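Local coordinates for HTH cro/C1-type domain-containing protein (Pseudomonas aeruginosa, PDB 4O8B), which is a transcriptional regulator that controls bacterial motility and biofilm formation through the small RNA rsmZ, probably by sequence-specific binding of promoter DNA, at residues K7-R12 with L57-A62; L64-D69 with E73-V78. All coordinates share one frame; numbering follows the deposited sequence.

Contact 1: residues K7-R12 with L57-A62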
ATOM      1  N   LYS A   7       2.398 -12.081  -6.939  1.00 24.18           N
ATOM      2  CA  LYS A   7       2.041 -13.167  -7.837  1.00 24.87           C
ATOM      3  C   LYS A   7       0.736 -12.833  -8.551  1.00 24.64           C
ATOM      4  O   LYS A   7       0.612 -13.018  -9.769  1.00 25.49           O
ATOM      5  CB  LYS A   7       1.880 -14.478  -7.056  1.00 25.44           C
ATOM      6  CG  LYS A   7       1.826 -15.723  -7.939  1.00 28.26           C
ATOM      7  CD  LYS A   7       1.581 -16.986  -7.118  1.00 30.38           C
ATOM      8  CE  LYS A   7       2.735 -17.283  -6.168  1.00 30.84           C
ATOM      9  NZ  LYS A   7       3.992 -17.632  -6.899  1.00 29.89           N
ATOM     10  N   ALA A   8      -0.236 -12.338  -7.790  1.00 23.09           N
ATOM     11  CA  ALA A   8      -1.540 -11.973  -8.337  1.00 21.24           C
ATOM     12  C   ALA A   8      -1.400 -10.865  -9.372  1.00 20.85           C
ATOM     13  O   ALA A   8      -2.142 -10.824 -10.352  1.00 21.45           O
ATOM     14  CB  ALA A   8      -2.463 -11.529  -7.214  1.00 19.57           C
ATOM     15  N   ALA A   9      -0.442  -9.963  -9.148  1.00 20.32           N
ATOM     16  CA  ALA A   9      -0.212  -8.848 -10.053  1.00 19.06           C
ATOM     17  C   ALA A   9       0.534  -9.298 -11.304  1.00 19.92           C
ATOM     18  O   ALA A   9       0.417  -8.670 -12.360  1.00 18.94           O
ATOM     19  CB  ALA A   9       0.572  -7.760  -9.339  1.00 17.79           C
ATOM     20  N   ARG A  10       1.305 -10.380 -11.189  1.00 20.65           N
ATOM     21  CA  ARG A  10       2.055 -10.905 -12.318  1.00 21.96           C
ATOM     22  C   ARG A  10       1.157 -11.734 -13.218  1.00 23.22           C
ATOM     23  O   ARG A  10       1.365 -11.793 -14.434  1.00 25.37           O
ATOM     24  CB  ARG A  10       3.238 -11.743 -11.825  1.00 21.74           C
ATOM     25  CG  ARG A  10       3.913 -12.555 -12.921  1.00 22.48           C
ATOM     26  CD  ARG A  10       5.225 -13.163 -12.446  1.00 24.34           C
ATOM     27  NE  ARG A  10       5.037 -14.264 -11.500  1.00 25.39           N
ATOM     28  CZ  ARG A  10       4.452 -15.423 -11.806  1.00 25.36           C
ATOM     29  NH1 ARG A  10       3.987 -15.640 -13.033  1.00 24.28           N
ATOM     30  NH2 ARG A  10       4.335 -16.367 -10.881  1.00 23.67           N
ATOM     31  N   ILE A  11       0.165 -12.382 -12.623  1.00 23.57           N
ATOM     32  CA  ILE A  11      -0.772 -13.202 -13.379  1.00 24.35           C
ATOM     33  C   ILE A  11      -1.741 -12.315 -14.151  1.00 24.65           C
ATOM     34  O   ILE A  11      -2.075 -12.596 -15.300  1.00 24.23           O
ATOM     35  CB  ILE A  11      -1.584 -14.141 -12.453  1.00 24.51           C
ATOM     36  CG1 ILE A  11      -0.663 -15.197 -11.842  1.00 24.90           C
ATOM     37  CG2 ILE A  11      -2.708 -14.800 -13.237  1.00 23.58           C
ATOM     38  CD1 ILE A  11      -1.365 -16.133 -10.876  1.00 26.87           C
ATOM     39  N   ARG A  12      -2.194 -11.238 -13.506  1.00 25.46           N
ATOM     40  CA  ARG A  12      -3.125 -10.313 -14.140  1.00 24.93           C
ATOM     41  C   ARG A  12      -2.478  -9.634 -15.339  1.00 24.79           C
ATOM     42  O   ARG A  12      -3.138  -9.369 -16.341  1.00 26.43           O
ATOM     43  CB  ARG A  12      -3.585  -9.254 -13.133  1.00 25.51           C
ATOM     44  CG  ARG A  12      -4.497  -8.184 -13.737  1.00 27.00           C
ATOM     45  CD  ARG A  12      -4.774  -7.056 -12.759  1.00 29.48           C
ATOM     46  NE  ARG A  12      -5.699  -7.443 -11.686  1.00 32.05           N
ATOM     47  CZ  ARG A  12      -7.012  -7.598 -11.847  1.00 30.98           C
ATOM     48  NH1 ARG A  12      -7.568  -7.398 -13.036  1.00 32.16           N
ATOM     49  NH2 ARG A  12      -7.768  -7.946 -10.819  1.00 30.30           N
ATOM     50  N   LEU A  57       4.358  -4.032 -13.524  1.00 23.31           N
ATOM     51  CA  LEU A  57       3.099  -4.742 -13.305  1.00 22.96           C
ATOM     52  C   LEU A  57       1.883  -3.854 -13.543  1.00 21.63           C
ATOM     53  O   LEU A  57       0.766  -4.353 -13.679  1.00 20.46           O
ATOM     54  CB  LEU A  57       3.053  -5.320 -11.889  1.00 23.36           C
ATOM     55  CG  LEU A  57       3.682  -6.700 -11.686  1.00 24.58           C
ATOM     56  CD1 LEU A  57       3.720  -7.024 -10.200  1.00 26.11           C
ATOM     57  CD2 LEU A  57       2.877  -7.739 -12.443  1.00 27.35           C
ATOM     58  N   GLN A  58       2.105  -2.544 -13.582  1.00 21.20           N
ATOM     59  CA  GLN A  58       1.018  -1.596 -13.806  1.00 22.73           C
ATOM     60  C   GLN A  58       0.021  -1.556 -12.655  1.00 22.95           C
ATOM     61  O   GLN A  58      -1.180  -1.356 -12.867  1.00 22.88           O
ATOM     62  CB  GLN A  58       0.280  -1.929 -15.102  1.00 24.26           C
ATOM     63  CG  GLN A  58       0.976  -1.463 -16.373  1.00 29.27           C
ATOM     64  CD  GLN A  58       0.869   0.033 -16.575  1.00 32.08           C
ATOM     65  OE1 GLN A  58       1.493   0.826 -15.863  1.00 32.84           O
ATOM     66  NE2 GLN A  58       0.055   0.433 -17.553  1.00 33.94           N
ATOM     67  N   VAL A  59       0.514  -1.744 -11.432  1.00 22.76           N
ATOM     68  CA  VAL A  59      -0.342  -1.707 -10.251  1.00 20.69           C
ATOM     69  C   VAL A  59       0.260  -0.787  -9.204  1.00 20.97           C
ATOM     70  O   VAL A  59       1.485  -0.648  -9.113  1.00 22.63           O
ATOM     71  CB  VAL A  59      -0.530  -3.111  -9.629  1.00 20.06           C
ATOM     72  CG1 VAL A  59      -1.444  -3.947 -10.501  1.00 19.04           C
ATOM     73  CG2 VAL A  59       0.828  -3.790  -9.474  1.00 19.99           C
ATOM     74  N   PRO A  60      -0.590  -0.130  -8.396  1.00 19.34           N
ATOM     75  CA  PRO A  60      -0.104   0.774  -7.348  1.00 17.68           C
ATOM     76  C   PRO A  60       0.804   0.034  -6.372  1.00 16.22           C
ATOM     77  O   PRO A  60       0.496  -1.079  -5.956  1.00 15.36           O
ATOM     78  CB  PRO A  60      -1.392   1.250  -6.685  1.00 17.33           C
ATOM     79  CG  PRO A  60      -2.374   1.217  -7.806  1.00 17.95           C
ATOM     80  CD  PRO A  60      -2.058  -0.098  -8.470  1.00 18.39           C
ATOM     81  N   MET A  61       1.919   0.659  -6.020  1.00 15.93           N
ATOM     82  CA  MET A  61       2.856   0.051  -5.083  1.00 18.27           C
ATOM     83  C   MET A  61       2.121  -0.394  -3.828  1.00 18.40           C
ATOM     84  O   MET A  61       2.437  -1.434  -3.244  1.00 17.46           O
ATOM     85  CB  MET A  61       3.954   1.053  -4.710  1.00 20.65           C
ATOM     86  CG  MET A  61       4.715   0.682  -3.447  1.00 23.63           C
ATOM     87  SD  MET A  61       5.936   1.916  -2.985  1.00 28.43           S
ATOM     88  CE  MET A  61       7.334   1.387  -3.946  1.00 27.68           C
ATOM     89  N   ALA A  62       1.133   0.405  -3.420  1.00 18.23           N
ATOM     90  CA  ALA A  62       0.349   0.106  -2.230  1.00 20.36           C
ATOM     91  C   ALA A  62      -0.289  -1.281  -2.298  1.00 20.35           C
ATOM     92  O   ALA A  62      -0.340  -1.994  -1.298  1.00 20.84           O
ATOM     93  CB  ALA A  62      -0.734   1.166  -2.048  1.00 21.22           C
TER
HETATM   94  O   HOH W   1      -0.712  -6.389 -13.112  1.00  9.31           O
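A9 and L57 form the heart of this apolar contact, where helix 3-13 meets the C-terminal end of helix 47-57 inside the helix-turn-helix domain. The A9 methyl points at the leucine, its CB modelled 3.3 Å from L57 CD1, a closeness not to be pressed: the other branch, CD2, sits implausibly near the A9 carbonyl, so the exact rotation of this isopropyl group is doubtful. V59 adds a second apolar surface: its chi1 of -73° puts CG1 beside the backbone N and leaves CG2 between that N and the carbonyl carbon, where CG2 stands 4.0 Å from A9 CB. Alanine suits the meeting point because a lone methyl lets the helix come close, while the branched chains of leucine and valine cover that methyl from the other segment. L20, Y63 and L64 continue this packing.

The polar link is made through water. One water donates to A9 O at 2.7 Å and to L57 O at 2.6 Å, joining two backbone carbonyls that could not bond each other. Just beyond, Q58 takes positive phi (67°) as the C' residue of a Schellman motif; this ends helix 47-57 and turns the chain so that V59 follows L57 toward A9.

The charged end of R10 is directed elsewhere, although its CB still grazes L57. With CG anti to the backbone N (chi1 168°), the long chain leads away; the guanidinium pairs with E39, which K7 also engages, and bonds Y15 O. The chemistry implies a join of apolar side chains, with one water linking two carbonyls in place of a direct bond.

Contact 2: residues L64-D69 with E73-V78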
ATOM      1  N   LEU A  64       0.771  -4.013  -3.641  1.00 19.19           N
ATOM      2  CA  LEU A  64       1.759  -5.036  -3.294  1.00 19.20           C
ATOM      3  C   LEU A  64       2.053  -5.068  -1.798  1.00 18.60           C
ATOM      4  O   LEU A  64       2.718  -5.979  -1.306  1.00 18.00           O
ATOM      5  CB  LEU A  64       3.046  -4.782  -4.076  1.00 19.38           C
ATOM      6  CG  LEU A  64       2.873  -4.765  -5.602  1.00 18.15           C
ATOM      7  CD1 LEU A  64       4.113  -4.188  -6.263  1.00 19.34           C
ATOM      8  CD2 LEU A  64       2.599  -6.172  -6.099  1.00 19.14           C
ATOM      9  N   TYR A  65       1.539  -4.075  -1.078  1.00 19.00           N
ATOM     10  CA  TYR A  65       1.732  -3.981   0.371  1.00 19.91           C
ATOM     11  C   TYR A  65       0.387  -3.896   1.087  1.00 21.15           C
ATOM     12  O   TYR A  65       0.297  -3.352   2.188  1.00 20.89           O
ATOM     13  CB  TYR A  65       2.572  -2.748   0.714  1.00 20.85           C
ATOM     14  CG  TYR A  65       4.050  -2.900   0.441  1.00 21.49           C
ATOM     15  CD1 TYR A  65       4.877  -3.595   1.330  1.00 21.17           C
ATOM     16  CD2 TYR A  65       4.625  -2.362  -0.713  1.00 21.63           C
ATOM     17  CE1 TYR A  65       6.239  -3.733   1.085  1.00 21.77           C
ATOM     18  CE2 TYR A  65       5.993  -2.502  -0.968  1.00 21.83           C
ATOM     19  CZ  TYR A  65       6.788  -3.192  -0.069  1.00 21.04           C
ATOM     20  OH  TYR A  65       8.134  -3.329  -0.324  1.00 22.03           O
ATOM     21  N   CYS A  66      -0.652  -4.435   0.459  1.00 22.67           N
ATOM     22  CA  CYS A  66      -1.997  -4.421   1.033  1.00 23.59           C
ATOM     23  C   CYS A  66      -2.424  -5.808   1.500  1.00 23.45           C
ATOM     24  O   CYS A  66      -2.986  -6.583   0.730  1.00 24.33           O
ATOM     25  CB  CYS A  66      -2.994  -3.889   0.004  1.00 23.80           C
ATOM     26  SG  CYS A  66      -4.718  -4.084   0.494  1.00 23.94           S
ATOM     27  N   PRO A  67      -2.164  -6.141   2.768  1.00 24.19           N
ATOM     28  CA  PRO A  67      -2.534  -7.454   3.313  1.00 24.79           C
ATOM     29  C   PRO A  67      -4.045  -7.695   3.383  1.00 24.80           C
ATOM     30  O   PRO A  67      -4.495  -8.836   3.304  1.00 22.93           O
ATOM     31  CB  PRO A  67      -1.869  -7.463   4.689  1.00 23.77           C
ATOM     32  CG  PRO A  67      -1.898  -6.021   5.076  1.00 25.22           C
ATOM     33  CD  PRO A  67      -1.479  -5.332   3.796  1.00 24.37           C
ATOM     34  N   GLU A  68      -4.821  -6.624   3.541  1.00 25.47           N
ATOM     35  CA  GLU A  68      -6.269  -6.750   3.608  1.00 26.72           C
ATOM     36  C   GLU A  68      -6.824  -7.055   2.227  1.00 27.80           C
ATOM     37  O   GLU A  68      -6.827  -6.198   1.348  1.00 27.83           O
ATOM     38  CB  GLU A  68      -6.905  -5.467   4.144  1.00 28.31           C
ATOM     39  CG  GLU A  68      -6.708  -5.209   5.636  1.00 30.85           C
ATOM     40  CD  GLU A  68      -5.371  -4.570   5.947  1.00 32.87           C
ATOM     41  OE1 GLU A  68      -4.923  -3.713   5.151  1.00 32.20           O
ATOM     42  OE2 GLU A  68      -4.781  -4.889   7.004  1.00 34.74           O
ATOM     43  N   ASP A  69      -7.298  -8.284   2.034  1.00 29.44           N
ATOM     44  CA  ASP A  69      -7.840  -8.702   0.737  1.00 30.83           C
ATOM     45  C   ASP A  69      -8.901  -7.764   0.169  1.00 30.35           C
ATOM     46  O   ASP A  69      -8.863  -7.438  -1.017  1.00 29.43           O
ATOM     47  CB  ASP A  69      -8.403 -10.119   0.835  1.00 32.58           C
ATOM     48  CG  ASP A  69      -7.341 -11.158   1.157  1.00 35.92           C
ATOM     49  OD1 ASP A  69      -6.437 -11.372   0.320  1.00 36.96           O
ATOM     50  OD2 ASP A  69      -7.399 -11.749   2.260  1.00 37.29           O
ATOM     51  N   GLU A  73      -8.288  -5.330  -3.349  1.00 22.06           N
ATOM     52  CA  GLU A  73      -9.192  -5.441  -4.485  1.00 24.50           C
ATOM     53  C   GLU A  73      -9.736  -4.068  -4.859  1.00 24.76           C
ATOM     54  O   GLU A  73      -9.902  -3.757  -6.035  1.00 24.06           O
ATOM     55  CB  GLU A  73     -10.347  -6.389  -4.126  1.00 26.47           C
ATOM     56  CG  GLU A  73     -11.030  -7.015  -5.330  1.00 30.68           C
ATOM     57  CD  GLU A  73     -10.029  -7.596  -6.316  1.00 32.30           C
ATOM     58  OE1 GLU A  73      -9.132  -8.352  -5.887  1.00 32.16           O
ATOM     59  OE2 GLU A  73     -10.145  -7.293  -7.527  1.00 32.83           O
ATOM     60  N   LEU A  74     -10.003  -3.247  -3.842  1.00 25.87           N
ATOM     61  CA  LEU A  74     -10.531  -1.903  -4.063  1.00 26.80           C
ATOM     62  C   LEU A  74      -9.450  -0.980  -4.621  1.00 26.11           C
ATOM     63  O   LEU A  74      -9.730  -0.118  -5.455  1.00 27.10           O
ATOM     64  CB  LEU A  74     -11.074  -1.329  -2.753  1.00 26.64           C
ATOM     65  CG  LEU A  74     -12.395  -0.566  -2.849  1.00 28.52           C
ATOM     66  CD1 LEU A  74     -13.527  -1.553  -3.112  1.00 28.54           C
ATOM     67  CD2 LEU A  74     -12.656   0.194  -1.558  1.00 28.88           C
ATOM     68  N   ILE A  75      -8.220  -1.169  -4.156  1.00 25.74           N
ATOM     69  CA  ILE A  75      -7.095  -0.347  -4.599  1.00 26.68           C
ATOM     70  C   ILE A  75      -6.812  -0.536  -6.094  1.00 26.97           C
ATOM     71  O   ILE A  75      -6.332   0.386  -6.758  1.00 26.29           O
ATOM     72  CB  ILE A  75      -5.803  -0.673  -3.812  1.00 24.36           C
ATOM     73  CG1 ILE A  75      -6.003  -0.339  -2.336  1.00 23.13           C
ATOM     74  CG2 ILE A  75      -4.629   0.107  -4.384  1.00 21.52           C
ATOM     75  CD1 ILE A  75      -4.732  -0.435  -1.507  1.00 22.85           C
ATOM     76  N   LEU A  76      -7.101  -1.723  -6.604  1.00 27.37           N
ATOM     77  CA  LEU A  76      -6.883  -2.007  -8.016  1.00 29.00           C
ATOM     78  C   LEU A  76      -8.031  -1.462  -8.846  1.00 28.67           C
ATOM     79  O   LEU A  76      -7.839  -0.996  -9.970  1.00 28.35           O
ATOM     80  CB  LEU A  76      -6.747  -3.516  -8.252  1.00 29.16           C
ATOM     81  CG  LEU A  76      -5.504  -4.202  -7.683  1.00 29.95           C
ATOM     82  CD1 LEU A  76      -5.423  -5.618  -8.234  1.00 30.28           C
ATOM     83  CD2 LEU A  76      -4.255  -3.416  -8.073  1.00 29.67           C
ATOM     84  N   LYS A  77      -9.230  -1.522  -8.279  1.00 28.91           N
ATOM     85  CA  LYS A  77     -10.421  -1.033  -8.966  1.00 29.47           C
ATOM     86  C   LYS A  77     -10.392   0.483  -9.122  1.00 28.55           C
ATOM     87  O   LYS A  77     -10.539   1.000 -10.227  1.00 29.78           O
ATOM     88  CB  LYS A  77     -11.682  -1.457  -8.209  1.00 28.74           C
ATOM     89  CG  LYS A  77     -11.934  -2.953  -8.237  1.00 28.73           C
ATOM     90  CD  LYS A  77     -13.249  -3.301  -7.568  1.00 31.11           C
ATOM     91  CE  LYS A  77     -13.282  -4.770  -7.172  1.00 33.68           C
ATOM     92  NZ  LYS A  77     -14.404  -5.063  -6.227  1.00 35.23           N
ATOM     93  N   VAL A  78     -10.201   1.187  -8.020  1.00 28.53           N
ATOM     94  CA  VAL A  78     -10.162   2.645  -8.046  1.00 28.46           C
ATOM     95  C   VAL A  78      -9.049   3.150  -8.960  1.00 28.71           C
ATOM     96  O   VAL A  78      -9.186   4.202  -9.592  1.00 29.41           O
ATOM     97  CB  VAL A  78      -9.962   3.230  -6.629  1.00 27.00           C
ATOM     98  CG1 VAL A  78     -11.050   2.719  -5.701  1.00 25.59           C
ATOM     99  CG2 VAL A  78      -8.593   2.853  -6.096  1.00 28.80           C
TER
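D69 and E73 are joined by a helical i to i+4 bond, E73 N to D69 O at 3.2 Å and nearly straight at 169°, while the chain just before them comes back past the same helix with C66 CA about 8.6 Å from I75 CA. This is the N-terminal start of helix 69-79, with E68 in the N-cap position and the preceding loop folded alongside the first turns.

The side chains that meet across this fold are C66 and I75. I75 reaches out with CG1 anti to its carbonyl carbon (chi1 -63°) and an extended chi2, so that CD1 leads; that methyl rests 4.2 Å from C66 CB and equally far from C66 SG. The compact cysteine leaves room for the delta methyl of the bulkier isoleucine, and both suit a buried place where helix, loop and second subunit come together: I75 packs on I75 of the second subunit, and the Y65 ring stacks on Y65 of that chain.

D69 is acidic at the first turn, where a carboxylate would be expected to sit well with the helix dipole, and its OD1 forms a salt bridge with R5, whose NE also bonds C66 O. One arginine thus ties both the loop and the new helix to helix 3-13. At the more exposed margin, E73 CB lies 3.6 Å from D69 O, beside the carbonyl that its own backbone N binds.

The two contacts follow one another along the chain, their centres about 10 Å apart, and L76 of helix 69-79 bridges them. Its CD2 lies 3.8 Å from V59 CG1 and 4.0 Å from P60 CD, so the loop that packs on A9 in contact 1 also receives the helix of contact 2. On its other branch, L76 CD1 approaches R12 NE at 3.9 Å, the aliphatic group lying against the arginine of helix 3-13. Both contacts reach the second subunit as well: P60 and V78 each pack on L71 of that chain. Contact 1 is the more central and more buried of the two; contact 2 sits farther out, where I75 and Y65 meet their counterparts in the second subunit.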